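Local coordinates for protein ATP-dependent DNA helicase (Mycobacterium smegmatis, PDB 5V9X) that uses ATP hydrolysis to move 3'-to-5' along a single DNA strand and unwind RNA:DNA hybrids, here held with single-stranded DNA and an ATP analogue, at residues S274-P277 and D278-R282; P430-R433 and T434-I437; L461-L464 and A465-V469; A481-D484 and A485-S489. One frame throughout, in Å; residues are numbered along the deposited sequence.

Contact 1: S274-P277 and D278-R282. With nucleotides of chain B.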
loop_
_atom_site.group_PDB
_atom_site.type_symbol
_atom_site.label_atom_id
_atom_site.label_comp_id
_atom_site.label_asym_id
_atom_site.label_seq_id
_atom_site.Cartn_x
_atom_site.Cartn_y
_atom_site.Cartn_z
ATOM N N SER A 274 10.657 25.090 -14.352
ATOM C CA SER A 274 10.185 23.772 -13.958
ATOM C C SER A 274 9.405 23.155 -15.112
ATOM O O SER A 274 9.123 23.808 -16.122
ATOM C CB SER A 274 9.322 23.857 -12.693
ATOM O OG SER A 274 9.047 22.575 -12.160
ATOM N N ILE A 275 9.063 21.872 -14.952
ATOM C CA ILE A 275 8.193 21.184 -15.905
ATOM C C ILE A 275 6.731 21.233 -15.481
ATOM O O ILE A 275 5.847 20.902 -16.287
ATOM C CB ILE A 275 8.649 19.721 -16.094
ATOM C CG1 ILE A 275 7.987 19.086 -17.324
ATOM C CG2 ILE A 275 8.358 18.907 -14.841
ATOM C CD1 ILE A 275 8.398 17.649 -17.577
ATOM N N TRP A 276 6.446 21.659 -14.250
ATOM C CA TRP A 276 5.065 21.695 -13.770
ATOM C C TRP A 276 4.142 22.553 -14.628
ATOM O O TRP A 276 3.024 22.097 -14.926
ATOM C CB TRP A 276 5.045 22.153 -12.309
ATOM C CG TRP A 276 5.529 21.118 -11.350
ATOM C CD1 TRP A 276 6.632 21.191 -10.552
ATOM C CD2 TRP A 276 4.927 19.845 -11.089
ATOM N NE1 TRP A 276 6.752 20.045 -9.805
ATOM C CE2 TRP A 276 5.717 19.203 -10.117
ATOM C CE3 TRP A 276 3.795 19.188 -11.581
ATOM C CZ2 TRP A 276 5.413 17.935 -9.628
ATOM C CZ3 TRP A 276 3.495 17.930 -11.095
ATOM C CH2 TRP A 276 4.301 17.316 -10.127
ATOM N N PRO A 277 4.508 23.776 -15.043
ATOM C CA PRO A 277 3.566 24.572 -15.854
ATOM C C PRO A 277 3.057 23.872 -17.109
ATOM O O PRO A 277 1.856 23.942 -17.400
ATOM C CB PRO A 277 4.388 25.822 -16.192
ATOM C CG PRO A 277 5.301 25.973 -15.043
ATOM C CD PRO A 277 5.691 24.575 -14.664
ATOM N N ASP A 278 3.932 23.195 -17.859
ATOM C CA ASP A 278 3.478 22.510 -19.066
ATOM C C ASP A 278 2.666 21.267 -18.734
ATOM O O ASP A 278 1.743 20.916 -19.477
ATOM C CB ASP A 278 4.671 22.141 -19.944
ATOM C CG ASP A 278 5.594 23.313 -20.188
ATOM O OD1 ASP A 278 6.267 23.742 -19.228
ATOM O OD2 ASP A 278 5.649 23.807 -21.336
ATOM N N VAL A 279 2.998 20.588 -17.635
ATOM C CA VAL A 279 2.203 19.444 -17.192
ATOM C C VAL A 279 0.805 19.898 -16.797
ATOM O O VAL A 279 -0.201 19.355 -17.267
ATOM C CB VAL A 279 2.908 18.718 -16.031
ATOM C CG1 VAL A 279 1.994 17.668 -15.422
ATOM C CG2 VAL A 279 4.209 18.089 -16.510
ATOM N N GLU A 280 0.727 20.909 -15.925
ATOM C CA GLU A 280 -0.564 21.431 -15.489
ATOM C C GLU A 280 -1.409 21.897 -16.667
ATOM O O GLU A 280 -2.641 21.794 -16.632
ATOM C CB GLU A 280 -0.348 22.580 -14.502
ATOM C CG GLU A 280 0.393 22.196 -13.227
ATOM C CD GLU A 280 1.087 23.381 -12.575
ATOM O OE1 GLU A 280 1.108 24.473 -13.186
ATOM O OE2 GLU A 280 1.617 23.223 -11.455
ATOM N N GLU A 281 -0.766 22.407 -17.719
ATOM C CA GLU A 281 -1.497 22.845 -18.903
ATOM C C GLU A 281 -2.202 21.677 -19.581
ATOM O O GLU A 281 -3.405 21.743 -19.862
ATOM C CB GLU A 281 -0.540 23.527 -19.877
ATOM C CG GLU A 281 -0.869 24.974 -20.169
ATOM C CD GLU A 281 -0.034 25.527 -21.302
ATOM O OE1 GLU A 281 1.200 25.625 -21.139
ATOM O OE2 GLU A 281 -0.612 25.842 -22.364
ATOM N N ARG A 282 -1.462 20.600 -19.862
ATOM C CA ARG A 282 -2.048 19.455 -20.552
ATOM C C ARG A 282 -3.125 18.776 -19.714
ATOM O O ARG A 282 -4.078 18.215 -20.269
ATOM C CB ARG A 282 -0.958 18.451 -20.924
ATOM C CG ARG A 282 0.111 19.000 -21.855
ATOM C CD ARG A 282 -0.444 19.306 -23.238
ATOM N NE ARG A 282 0.617 19.660 -24.177
ATOM C CZ ARG A 282 1.077 20.895 -24.358
ATOM N NH1 ARG A 282 0.566 21.902 -23.662
ATOM N NH2 ARG A 282 2.049 21.123 -25.231
ATOM P P DC B 3 11.345 20.526 -11.571
ATOM O OP1 DC B 3 10.405 20.646 -12.707
ATOM O OP2 DC B 3 11.380 21.576 -10.530
ATOM O "O5'" DC B 3 11.077 19.112 -10.868
ATOM C "C5'" DC B 3 9.732 18.669 -10.675
ATOM C "C4'" DC B 3 9.647 17.535 -9.662
ATOM O "O4'" DC B 3 10.498 16.432 -10.075
ATOM C "C3'" DC B 3 10.067 17.888 -8.232
ATOM O "O3'" DC B 3 9.166 17.289 -7.302
ATOM C "C2'" DC B 3 11.460 17.269 -8.126
ATOM C "C1'" DC B 3 11.292 16.026 -8.985
ATOM N N1 DC B 3 12.574 15.478 -9.511
ATOM C C2 DC B 3 13.100 14.298 -8.971
ATOM O O2 DC B 3 12.491 13.728 -8.056
ATOM N N3 DC B 3 14.265 13.811 -9.466
ATOM C C4 DC B 3 14.891 14.454 -10.453
ATOM N N4 DC B 3 16.037 13.937 -10.907
ATOM C C5 DC B 3 14.370 15.657 -11.015
ATOM C C6 DC B 3 13.221 16.125 -10.521
ATOM P P DC B 4 8.086 18.184 -6.514
ATOM O OP1 DC B 4 7.052 17.267 -5.984
ATOM O OP2 DC B 4 7.693 19.298 -7.404
ATOM O "O5'" DC B 4 8.906 18.783 -5.273
ATOM C "C5'" DC B 4 9.349 17.924 -4.223
ATOM C "C4'" DC B 4 10.663 18.418 -3.636
ATOM O "O4'" DC B 4 11.559 18.756 -4.709
ATOM C "C3'" DC B 4 10.556 19.681 -2.784
ATOM O "O3'" DC B 4 10.550 19.339 -1.399
ATOM C "C2'" DC B 4 11.806 20.508 -3.151
ATOM C "C1'" DC B 4 12.502 19.678 -4.234
ATOM N N1 DC B 4 12.984 20.493 -5.391
ATOM C C2 DC B 4 14.291 20.996 -5.393
ATOM O O2 DC B 4 15.032 20.758 -4.431
ATOM N N3 DC B 4 14.709 21.733 -6.454
ATOM C C4 DC B 4 13.880 21.967 -7.473
ATOM N N4 DC B 4 14.336 22.698 -8.495
ATOM C C5 DC B 4 12.546 21.461 -7.489
ATOM C C6 DC B 4 12.145 20.737 -6.439
#
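Trp276 and Glu280 meet one turn apart in the first turn of helix 276-288, part of the second RecA-like domain of this helicase, and the helix start is itself a phosphate-binding site for the DNA strand. Ser274, ahead of the turn that leads into the helix, accepts a weak capping bond from Trp276 N, and Ile275 N gives a nearly straight bond (168°) to OP1 of DC3 of chain B at 2.9 Å. Along Trp276, CB lies 3.7 Å from Glu280 OE2. CG stands beside the backbone N (chi1 -73°), which carries the indole out to the DNA: CD1 and NE1 come near DC3 C5', the latter at 3.4 Å, while CE2 and CZ2 run past the phosphate of DC4 of chain B. Arg305 makes a cation-pi contact with this indole. On the helix, Glu280 N bonds Trp276 O at 2.8 Å, Val279 N bonds Ile275 O, and the CG1 of Ile275 packs on Val279 CG2 at 4.0 Å. Two successive phosphates are thus gripped from one short run of chain. The second is reached at the edge of the indole, near its plane, where Trp276 NE1 donates to OP2 of DC4 over 2.7 Å.

Contact 2: P430-R433 and T434-I437; sequences PKHR and TDLI. With nucleotides of chain B.
The loop that leaves strand 424-429 and turns into helix 433-448, in the second RecA-like domain, forms part of the path of the DNA strand. His432 is sandwiched there. On one face of its imidazole, Asp435 CB makes a CH-pi contact 3.7 Å from the ring centroid and 14° off the normal; against the opposite face lies the cytosine of DC3 of chain B, with N3 over the ring centre and His432 ND1 3.4 Å from C2 of the base. The ring reaches the base because CG sits between the backbone N and the carbonyl carbon (chi1 54°). Thr434 OG1, at the ring edge 3.3 Å from His432 CD2, is bonded to Ser869.

Asp435 also ties the loop to the helix. Its OD2 accepts from Lys431 N at 2.8 Å, the donor arriving on the anti side of the carboxylate, while OD1 is held by Ala402 N. With both oxygens engaged, the group is fixed in rotation and its CB is kept beneath the imidazole. Behind it, Pro430 CG packs on Leu436 CD1 at 3.6 Å, next to strand 256-262, and Leu436 N bonds to both His432 O and Arg433 O.

Lys431 bends at its third torsion (63°) to bring NZ to the DNA backbone, with a bond of 3.1 Å from Lys431 NZ to OP1 of DC4 of chain B and a weak one to O3' of DC3. The loop therefore combines a ring laid against a base with a charged grip on the phosphate. Neither the ring nor NZ makes a hydrogen bond to the base here, consistent with binding that does not depend on sequence.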
loop_
_atom_site.group_PDB
_atom_site.type_symbol
_atom_site.label_atom_id
_atom_site.label_comp_id
_atom_site.label_asym_id
_atom_site.label_seq_id
_atom_site.Cartn_x
_atom_site.Cartn_y
_atom_site.Cartn_z
ATOM N N PRO A 430 5.158 11.733 -16.488
ATOM C CA PRO A 430 6.430 11.693 -15.759
ATOM C C PRO A 430 6.794 13.066 -15.214
ATOM O O PRO A 430 6.525 14.096 -15.836
ATOM C CB PRO A 430 7.435 11.229 -16.820
ATOM C CG PRO A 430 6.610 10.533 -17.849
ATOM C CD PRO A 430 5.301 11.259 -17.876
ATOM N N LYS A 431 7.411 13.068 -14.033
ATOM C CA LYS A 431 7.885 14.302 -13.420
ATOM C C LYS A 431 9.271 14.703 -13.901
ATOM O O LYS A 431 9.561 15.902 -14.000
ATOM C CB LYS A 431 7.904 14.166 -11.892
ATOM C CG LYS A 431 6.525 14.153 -11.250
ATOM C CD LYS A 431 6.597 13.847 -9.757
ATOM C CE LYS A 431 7.362 14.910 -8.990
ATOM N NZ LYS A 431 7.362 14.651 -7.522
ATOM N N HIS A 432 10.131 13.734 -14.204
ATOM C CA HIS A 432 11.495 14.016 -14.637
ATOM C C HIS A 432 11.965 12.882 -15.542
ATOM O O HIS A 432 11.197 11.978 -15.886
ATOM C CB HIS A 432 12.415 14.218 -13.429
ATOM C CG HIS A 432 12.376 13.092 -12.445
ATOM N ND1 HIS A 432 11.371 12.953 -11.513
ATOM C CD2 HIS A 432 13.221 12.054 -12.245
ATOM C CE1 HIS A 432 11.596 11.876 -10.782
ATOM N NE2 HIS A 432 12.714 11.313 -11.205
ATOM N N ARG A 433 13.246 12.928 -15.916
ATOM C CA ARG A 433 13.763 12.044 -16.956
ATOM C C ARG A 433 13.645 10.574 -16.562
ATOM O O ARG A 433 13.019 9.780 -17.271
ATOM C CB ARG A 433 15.212 12.414 -17.275
ATOM C CG ARG A 433 15.363 13.800 -17.888
ATOM C CD ARG A 433 16.011 13.734 -19.260
ATOM N NE ARG A 433 17.457 13.933 -19.201
ATOM C CZ ARG A 433 18.274 13.778 -20.238
ATOM N NH1 ARG A 433 17.790 13.410 -21.417
ATOM N NH2 ARG A 433 19.576 13.985 -20.097
ATOM N N THR A 434 14.247 10.186 -15.434
ATOM C CA THR A 434 14.193 8.780 -15.038
ATOM C C THR A 434 12.798 8.346 -14.613
ATOM O O THR A 434 12.518 7.143 -14.590
ATOM C CB THR A 434 15.178 8.488 -13.904
ATOM O OG1 THR A 434 14.821 9.249 -12.742
ATOM C CG2 THR A 434 16.596 8.831 -14.336
ATOM N N ASP A 435 11.919 9.290 -14.265
ATOM C CA ASP A 435 10.534 8.925 -13.999
ATOM C C ASP A 435 9.829 8.484 -15.276
ATOM O O ASP A 435 8.899 7.672 -15.220
ATOM C CB ASP A 435 9.792 10.094 -13.354
ATOM C CG ASP A 435 8.408 9.709 -12.861
ATOM O OD1 ASP A 435 8.152 8.501 -12.672
ATOM O OD2 ASP A 435 7.572 10.616 -12.668
ATOM N N LEU A 436 10.262 9.003 -16.428
ATOM C CA LEU A 436 9.680 8.588 -17.701
ATOM C C LEU A 436 9.861 7.093 -17.927
ATOM O O LEU A 436 8.943 6.413 -18.403
ATOM C CB LEU A 436 10.303 9.391 -18.843
ATOM C CG LEU A 436 10.003 8.975 -20.283
ATOM C CD1 LEU A 436 8.517 9.065 -20.574
ATOM C CD2 LEU A 436 10.797 9.834 -21.255
ATOM N N ILE A 437 11.038 6.563 -17.589
ATOM C CA ILE A 437 11.249 5.119 -17.649
ATOM C C ILE A 437 10.335 4.411 -16.658
ATOM O O ILE A 437 9.794 3.336 -16.947
ATOM C CB ILE A 437 12.730 4.787 -17.390
ATOM C CG1 ILE A 437 13.612 5.401 -18.479
ATOM C CG2 ILE A 437 12.936 3.282 -17.311
ATOM C CD1 ILE A 437 15.084 5.390 -18.142
ATOM P P DC B 3 11.345 20.526 -11.571
ATOM O OP1 DC B 3 10.405 20.646 -12.707
ATOM O OP2 DC B 3 11.380 21.576 -10.530
ATOM O "O5'" DC B 3 11.077 19.112 -10.868
ATOM C "C5'" DC B 3 9.732 18.669 -10.675
ATOM C "C4'" DC B 3 9.647 17.535 -9.662
ATOM O "O4'" DC B 3 10.498 16.432 -10.075
ATOM C "C3'" DC B 3 10.067 17.888 -8.232
ATOM O "O3'" DC B 3 9.166 17.289 -7.302
ATOM C "C2'" DC B 3 11.460 17.269 -8.126
ATOM C "C1'" DC B 3 11.292 16.026 -8.985
ATOM N N1 DC B 3 12.574 15.478 -9.511
ATOM C C2 DC B 3 13.100 14.298 -8.971
ATOM O O2 DC B 3 12.491 13.728 -8.056
ATOM N N3 DC B 3 14.265 13.811 -9.466
ATOM C C4 DC B 3 14.891 14.454 -10.453
ATOM N N4 DC B 3 16.037 13.937 -10.907
ATOM C C5 DC B 3 14.370 15.657 -11.015
ATOM C C6 DC B 3 13.221 16.125 -10.521
ATOM P P DC B 4 8.086 18.184 -6.514
ATOM O OP1 DC B 4 7.052 17.267 -5.984
ATOM O OP2 DC B 4 7.693 19.298 -7.404
ATOM O "O5'" DC B 4 8.906 18.783 -5.273
ATOM C "C5'" DC B 4 9.349 17.924 -4.223
ATOM C "C4'" DC B 4 10.663 18.418 -3.636
ATOM O "O4'" DC B 4 11.559 18.756 -4.709
ATOM C "C3'" DC B 4 10.556 19.681 -2.784
ATOM O "O3'" DC B 4 10.550 19.339 -1.399
ATOM C "C2'" DC B 4 11.806 20.508 -3.151
ATOM C "C1'" DC B 4 12.502 19.678 -4.234
ATOM N N1 DC B 4 12.984 20.493 -5.391
ATOM C C2 DC B 4 14.291 20.996 -5.393
ATOM O O2 DC B 4 15.032 20.758 -4.431
ATOM N N3 DC B 4 14.709 21.733 -6.454
ATOM C C4 DC B 4 13.880 21.967 -7.473
ATOM N N4 DC B 4 14.336 22.698 -8.495
ATOM C C5 DC B 4 12.546 21.461 -7.489
ATOM C C6 DC B 4 12.145 20.737 -6.439
#

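Contact 3: L461-L464 and A465-V469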
loop_
_atom_site.group_PDB
_atom_site.type_symbol
_atom_site.label_atom_id
_atom_site.label_comp_id
_atom_site.label_asym_id
_atom_site.label_seq_id
_atom_site.Cartn_x
_atom_site.Cartn_y
_atom_site.Cartn_z
ATOM N N LEU A 461 4.824 -10.241 15.793
ATOM C CA LEU A 461 4.501 -10.332 17.216
ATOM C C LEU A 461 3.861 -9.060 17.758
ATOM O O LEU A 461 3.063 -9.130 18.700
ATOM C CB LEU A 461 5.760 -10.661 18.017
ATOM C CG LEU A 461 6.417 -12.009 17.728
ATOM C CD1 LEU A 461 7.577 -12.242 18.682
ATOM C CD2 LEU A 461 5.399 -13.137 17.822
ATOM N N ASP A 462 4.198 -7.894 17.199
ATOM C CA ASP A 462 3.622 -6.656 17.716
ATOM C C ASP A 462 2.123 -6.593 17.448
ATOM O O ASP A 462 1.355 -6.139 18.305
ATOM C CB ASP A 462 4.339 -5.442 17.121
ATOM C CG ASP A 462 4.309 -5.418 15.601
ATOM O OD1 ASP A 462 3.719 -6.334 14.988
ATOM O OD2 ASP A 462 4.883 -4.472 15.020
ATOM N N VAL A 463 1.689 -7.052 16.270
ATOM C CA VAL A 463 0.260 -7.127 15.977
ATOM C C VAL A 463 -0.433 -8.068 16.954
ATOM O O VAL A 463 -1.548 -7.796 17.420
ATOM C CB VAL A 463 0.034 -7.557 14.514
ATOM C CG1 VAL A 463 -1.427 -7.912 14.273
ATOM C CG2 VAL A 463 0.482 -6.458 13.563
ATOM N N LEU A 464 0.218 -9.187 17.281
ATOM C CA LEU A 464 -0.330 -10.115 18.265
ATOM C C LEU A 464 -0.474 -9.451 19.630
ATOM O O LEU A 464 -1.523 -9.556 20.277
ATOM C CB LEU A 464 0.563 -11.353 18.363
ATOM C CG LEU A 464 0.313 -12.305 19.537
ATOM C CD1 LEU A 464 -1.045 -12.975 19.415
ATOM C CD2 LEU A 464 1.420 -13.345 19.640
ATOM N N ALA A 465 0.576 -8.757 20.080
ATOM C CA ALA A 465 0.546 -8.122 21.394
ATOM C C ALA A 465 -0.602 -7.127 21.507
ATOM O O ALA A 465 -1.265 -7.048 22.548
ATOM C CB ALA A 465 1.882 -7.433 21.673
ATOM N N GLN A 466 -0.859 -6.365 20.442
ATOM C CA GLN A 466 -1.946 -5.391 20.476
ATOM C C GLN A 466 -3.296 -6.082 20.628
ATOM O O GLN A 466 -4.105 -5.703 21.484
ATOM C CB GLN A 466 -1.917 -4.526 19.215
ATOM C CG GLN A 466 -3.047 -3.511 19.143
ATOM C CD GLN A 466 -2.975 -2.634 17.909
ATOM O OE1 GLN A 466 -3.987 -2.375 17.257
ATOM N NE2 GLN A 466 -1.773 -2.163 17.586
ATOM N N HIS A 467 -3.557 -7.104 19.805
ATOM C CA HIS A 467 -4.802 -7.854 19.934
ATOM C C HIS A 467 -4.901 -8.521 21.299
ATOM O O HIS A 467 -5.993 -8.622 21.869
ATOM C CB HIS A 467 -4.910 -8.896 18.820
ATOM C CG HIS A 467 -5.504 -8.369 17.551
ATOM N ND1 HIS A 467 -6.836 -8.527 17.230
ATOM C CD2 HIS A 467 -4.950 -7.685 16.522
ATOM C CE1 HIS A 467 -7.077 -7.961 16.061
ATOM N NE2 HIS A 467 -5.948 -7.443 15.609
ATOM N N THR A 468 -3.768 -8.973 21.844
ATOM C CA THR A 468 -3.786 -9.653 23.135
ATOM C C THR A 468 -4.284 -8.730 24.240
ATOM O O THR A 468 -5.021 -9.162 25.134
ATOM C CB THR A 468 -2.393 -10.188 23.468
ATOM O OG1 THR A 468 -1.967 -11.092 22.441
ATOM C CG2 THR A 468 -2.413 -10.924 24.793
ATOM N N VAL A 469 -3.899 -7.453 24.195
ATOM C CA VAL A 469 -4.457 -6.489 25.136
ATOM C C VAL A 469 -5.942 -6.284 24.865
ATOM O O VAL A 469 -6.746 -6.153 25.797
ATOM C CB VAL A 469 -3.681 -5.159 25.071
ATOM C CG1 VAL A 469 -4.291 -4.135 26.023
ATOM C CG2 VAL A 469 -2.213 -5.382 25.395
#
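Leu464, Ala465 and Val463 lose the most surface where the first turns of helix 461-471 fold against each other, within the winged-helix region of this helicase. Leu464 O takes two hydrogen bonds from Thr468. Thr468 N bonds to Leu464 O at 2.8 Å as part of the helix, and Thr468 OG1 donates to the same oxygen at 2.7 Å, coming from above the carbonyl plane. That second bond is possible because OG1 stands beside its own backbone N (chi1 -59°), which turns the hydroxyl back along the helix. The leucine side chain passes across this hydroxyl, its CD1 3.7 Å from Thr468 OG1, and Trp482 NE1 is a further hydrogen-bond partner of the same oxygen.

Ala465 N bonds to Leu461 O at 2.9 Å, and its methyl rests on the same carbonyl, CB 3.6 Å from Leu461 O. Val463 and His467 run side by side and point the same way. Val463 O lies at the edge of the imidazole, in its plane, 3.5 Å from His467 CD2; it also accepts from His467 N.

Around the helix, helix 200-213 of the first RecA-like domain meets Val463 and His467, and the His467 ring stands edge-to-face with His204 and Phe171. Asp462 forms salt bridges with Arg786 and Lys200. Helix 497-508 packs on Ala465 and Thr468, and helix 479-488 lies against Leu464.

Contact 4: A481-D484 and A485-S489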
loop_
_atom_site.group_PDB
_atom_site.type_symbol
_atom_site.label_atom_id
_atom_site.label_comp_id
_atom_site.label_asym_id
_atom_site.label_seq_id
_atom_site.Cartn_x
_atom_site.Cartn_y
_atom_site.Cartn_z
ATOM N N ALA A 481 -6.904 -20.875 24.480
ATOM C CA ALA A 481 -7.903 -20.538 23.471
ATOM C C ALA A 481 -7.437 -19.382 22.596
ATOM O O ALA A 481 -7.661 -19.384 21.380
ATOM C CB ALA A 481 -9.235 -20.202 24.143
ATOM N N TRP A 482 -6.790 -18.381 23.199
ATOM C CA TRP A 482 -6.260 -17.273 22.413
ATOM C C TRP A 482 -5.167 -17.750 21.465
ATOM O O TRP A 482 -5.072 -17.275 20.329
ATOM C CB TRP A 482 -5.747 -16.172 23.344
ATOM C CG TRP A 482 -5.159 -14.965 22.651
ATOM C CD1 TRP A 482 -3.984 -14.342 22.960
ATOM C CD2 TRP A 482 -5.717 -14.239 21.544
ATOM N NE1 TRP A 482 -3.776 -13.276 22.119
ATOM C CE2 TRP A 482 -4.823 -13.192 21.239
ATOM C CE3 TRP A 482 -6.882 -14.372 20.781
ATOM C CZ2 TRP A 482 -5.058 -12.286 20.205
ATOM C CZ3 TRP A 482 -7.112 -13.472 19.755
ATOM C CH2 TRP A 482 -6.204 -12.443 19.478
ATOM N N PHE A 483 -4.347 -18.706 21.907
ATOM C CA PHE A 483 -3.349 -19.292 21.017
ATOM C C PHE A 483 -4.009 -20.103 19.906
ATOM O O PHE A 483 -3.560 -20.068 18.755
ATOM C CB PHE A 483 -2.381 -20.161 21.819
ATOM C CG PHE A 483 -1.257 -20.739 21.001
ATOM C CD1 PHE A 483 -0.287 -19.916 20.451
ATOM C CD2 PHE A 483 -1.160 -22.107 20.800
ATOM C CE1 PHE A 483 0.751 -20.446 19.703
ATOM C CE2 PHE A 483 -0.123 -22.642 20.056
ATOM C CZ PHE A 483 0.833 -21.811 19.507
ATOM N N ASP A 484 -5.080 -20.833 20.232
ATOM C CA ASP A 484 -5.770 -21.634 19.224
ATOM C C ASP A 484 -6.387 -20.755 18.144
ATOM O O ASP A 484 -6.389 -21.120 16.963
ATOM C CB ASP A 484 -6.846 -22.498 19.880
ATOM C CG ASP A 484 -6.266 -23.569 20.782
ATOM O OD1 ASP A 484 -5.169 -24.082 20.473
ATOM O OD2 ASP A 484 -6.912 -23.901 21.800
ATOM N N ALA A 485 -6.925 -19.596 18.532
ATOM C CA ALA A 485 -7.519 -18.693 17.550
ATOM C C ALA A 485 -6.446 -17.994 16.725
ATOM O O ALA A 485 -6.607 -17.811 15.514
ATOM C CB ALA A 485 -8.408 -17.669 18.252
ATOM N N VAL A 486 -5.343 -17.603 17.369
ATOM C CA VAL A 486 -4.264 -16.911 16.671
ATOM C C VAL A 486 -3.704 -17.777 15.549
ATOM O O VAL A 486 -3.467 -17.296 14.433
ATOM C CB VAL A 486 -3.175 -16.495 17.678
ATOM C CG1 VAL A 486 -1.865 -16.229 16.978
ATOM C CG2 VAL A 486 -3.615 -15.261 18.441
ATOM N N ARG A 487 -3.498 -19.069 15.818
ATOM C CA ARG A 487 -2.951 -19.959 14.801
ATOM C C ARG A 487 -3.931 -20.233 13.667
ATOM O O ARG A 487 -3.508 -20.708 12.608
ATOM C CB ARG A 487 -2.516 -21.283 15.426
ATOM C CG ARG A 487 -1.232 -21.206 16.229
ATOM C CD ARG A 487 -0.574 -22.572 16.308
ATOM N NE ARG A 487 0.660 -22.633 15.528
ATOM C CZ ARG A 487 1.244 -23.764 15.146
ATOM N NH1 ARG A 487 0.702 -24.932 15.462
ATOM N NH2 ARG A 487 2.367 -23.728 14.443
ATOM N N ARG A 488 -5.224 -19.961 13.862
ATOM C CA ARG A 488 -6.177 -20.161 12.775
ATOM C C ARG A 488 -6.035 -19.085 11.704
ATOM O O ARG A 488 -6.376 -19.323 10.539
ATOM C CB ARG A 488 -7.606 -20.203 13.320
ATOM C CG ARG A 488 -8.006 -21.564 13.868
ATOM C CD ARG A 488 -9.495 -21.650 14.168
ATOM N NE ARG A 488 -9.858 -20.957 15.400
ATOM C CZ ARG A 488 -9.922 -21.540 16.593
ATOM N NH1 ARG A 488 -9.647 -22.832 16.717
ATOM N NH2 ARG A 488 -10.260 -20.833 17.662
ATOM N N SER A 489 -5.530 -17.911 12.072
ATOM C CA SER A 489 -5.249 -16.878 11.089
ATOM C C SER A 489 -4.071 -17.293 10.208
ATOM O O SER A 489 -3.340 -18.246 10.497
ATOM C CB SER A 489 -4.953 -15.548 11.779
ATOM O OG SER A 489 -3.770 -15.628 12.557
#
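Trp482 presents one face of its indole to Val486 a turn later in helix 479-488, in the winged-helix region, packed beside helix 461-471. Val486 CG2 sits over the six-membered ring, 3.7 Å from its centroid and 11° off the normal, a CH-pi contact in which the two side chains run across one another. The indole lies over the methyl because CG is anti to the backbone N (chi1 180°), which folds the ring along the helix toward its C-terminal end.

The second pair is differently built. Phe483 and Arg487 extend side by side, with the ring and guanidinium planes only 4° apart. It is the aliphatic part of the arginine that touches: CG lies over one ring face, 4.2 Å from the centroid and offset toward the rim, and Arg487 CD is 3.6 Å from Phe483 CZ. In a third arrangement, Asp484 O lies over the centre of one face of the Arg488 guanidinium, 3.6 Å from Arg488 CZ.

At the end of the helix, Val486 O accepts from Ser489 N and, in the carbonyl plane, from Ser489 OG. Dispersion between methyl or methylene groups and aromatic faces thus carries most of the side-chain contact. Arg487 contributes through its methylenes, while Arg497 supplies a cation-pi contact to Phe483. Arg488 instead places a positive group over a carbonyl oxygen, which is probably favourable electrostatically.

Overall arrangement
Along the chain the four contacts come in order, 1 to 4, and they gather in two places about 42 to 54 Å apart between centres, on opposite sides of the chain's centre. Contacts 1 and 2, 14 Å apart, both belong to the second RecA-like domain; there Ile275 CG2 packs on Lys431 O and the Trp276 indole on Lys431 CE, and both contacts touch DC3 and DC4 of chain B, the tracking strand. Contacts 3 and 4, 12 Å apart, lie on successive helices 461-471 and 479-488 of the winged-helix region, joined by a probable hydrogen bond between Thr468 OG1 and Trp482 NE1. One cluster thus holds DNA, while the other joins the winged-helix region to helix 200-213 of the first RecA-like domain.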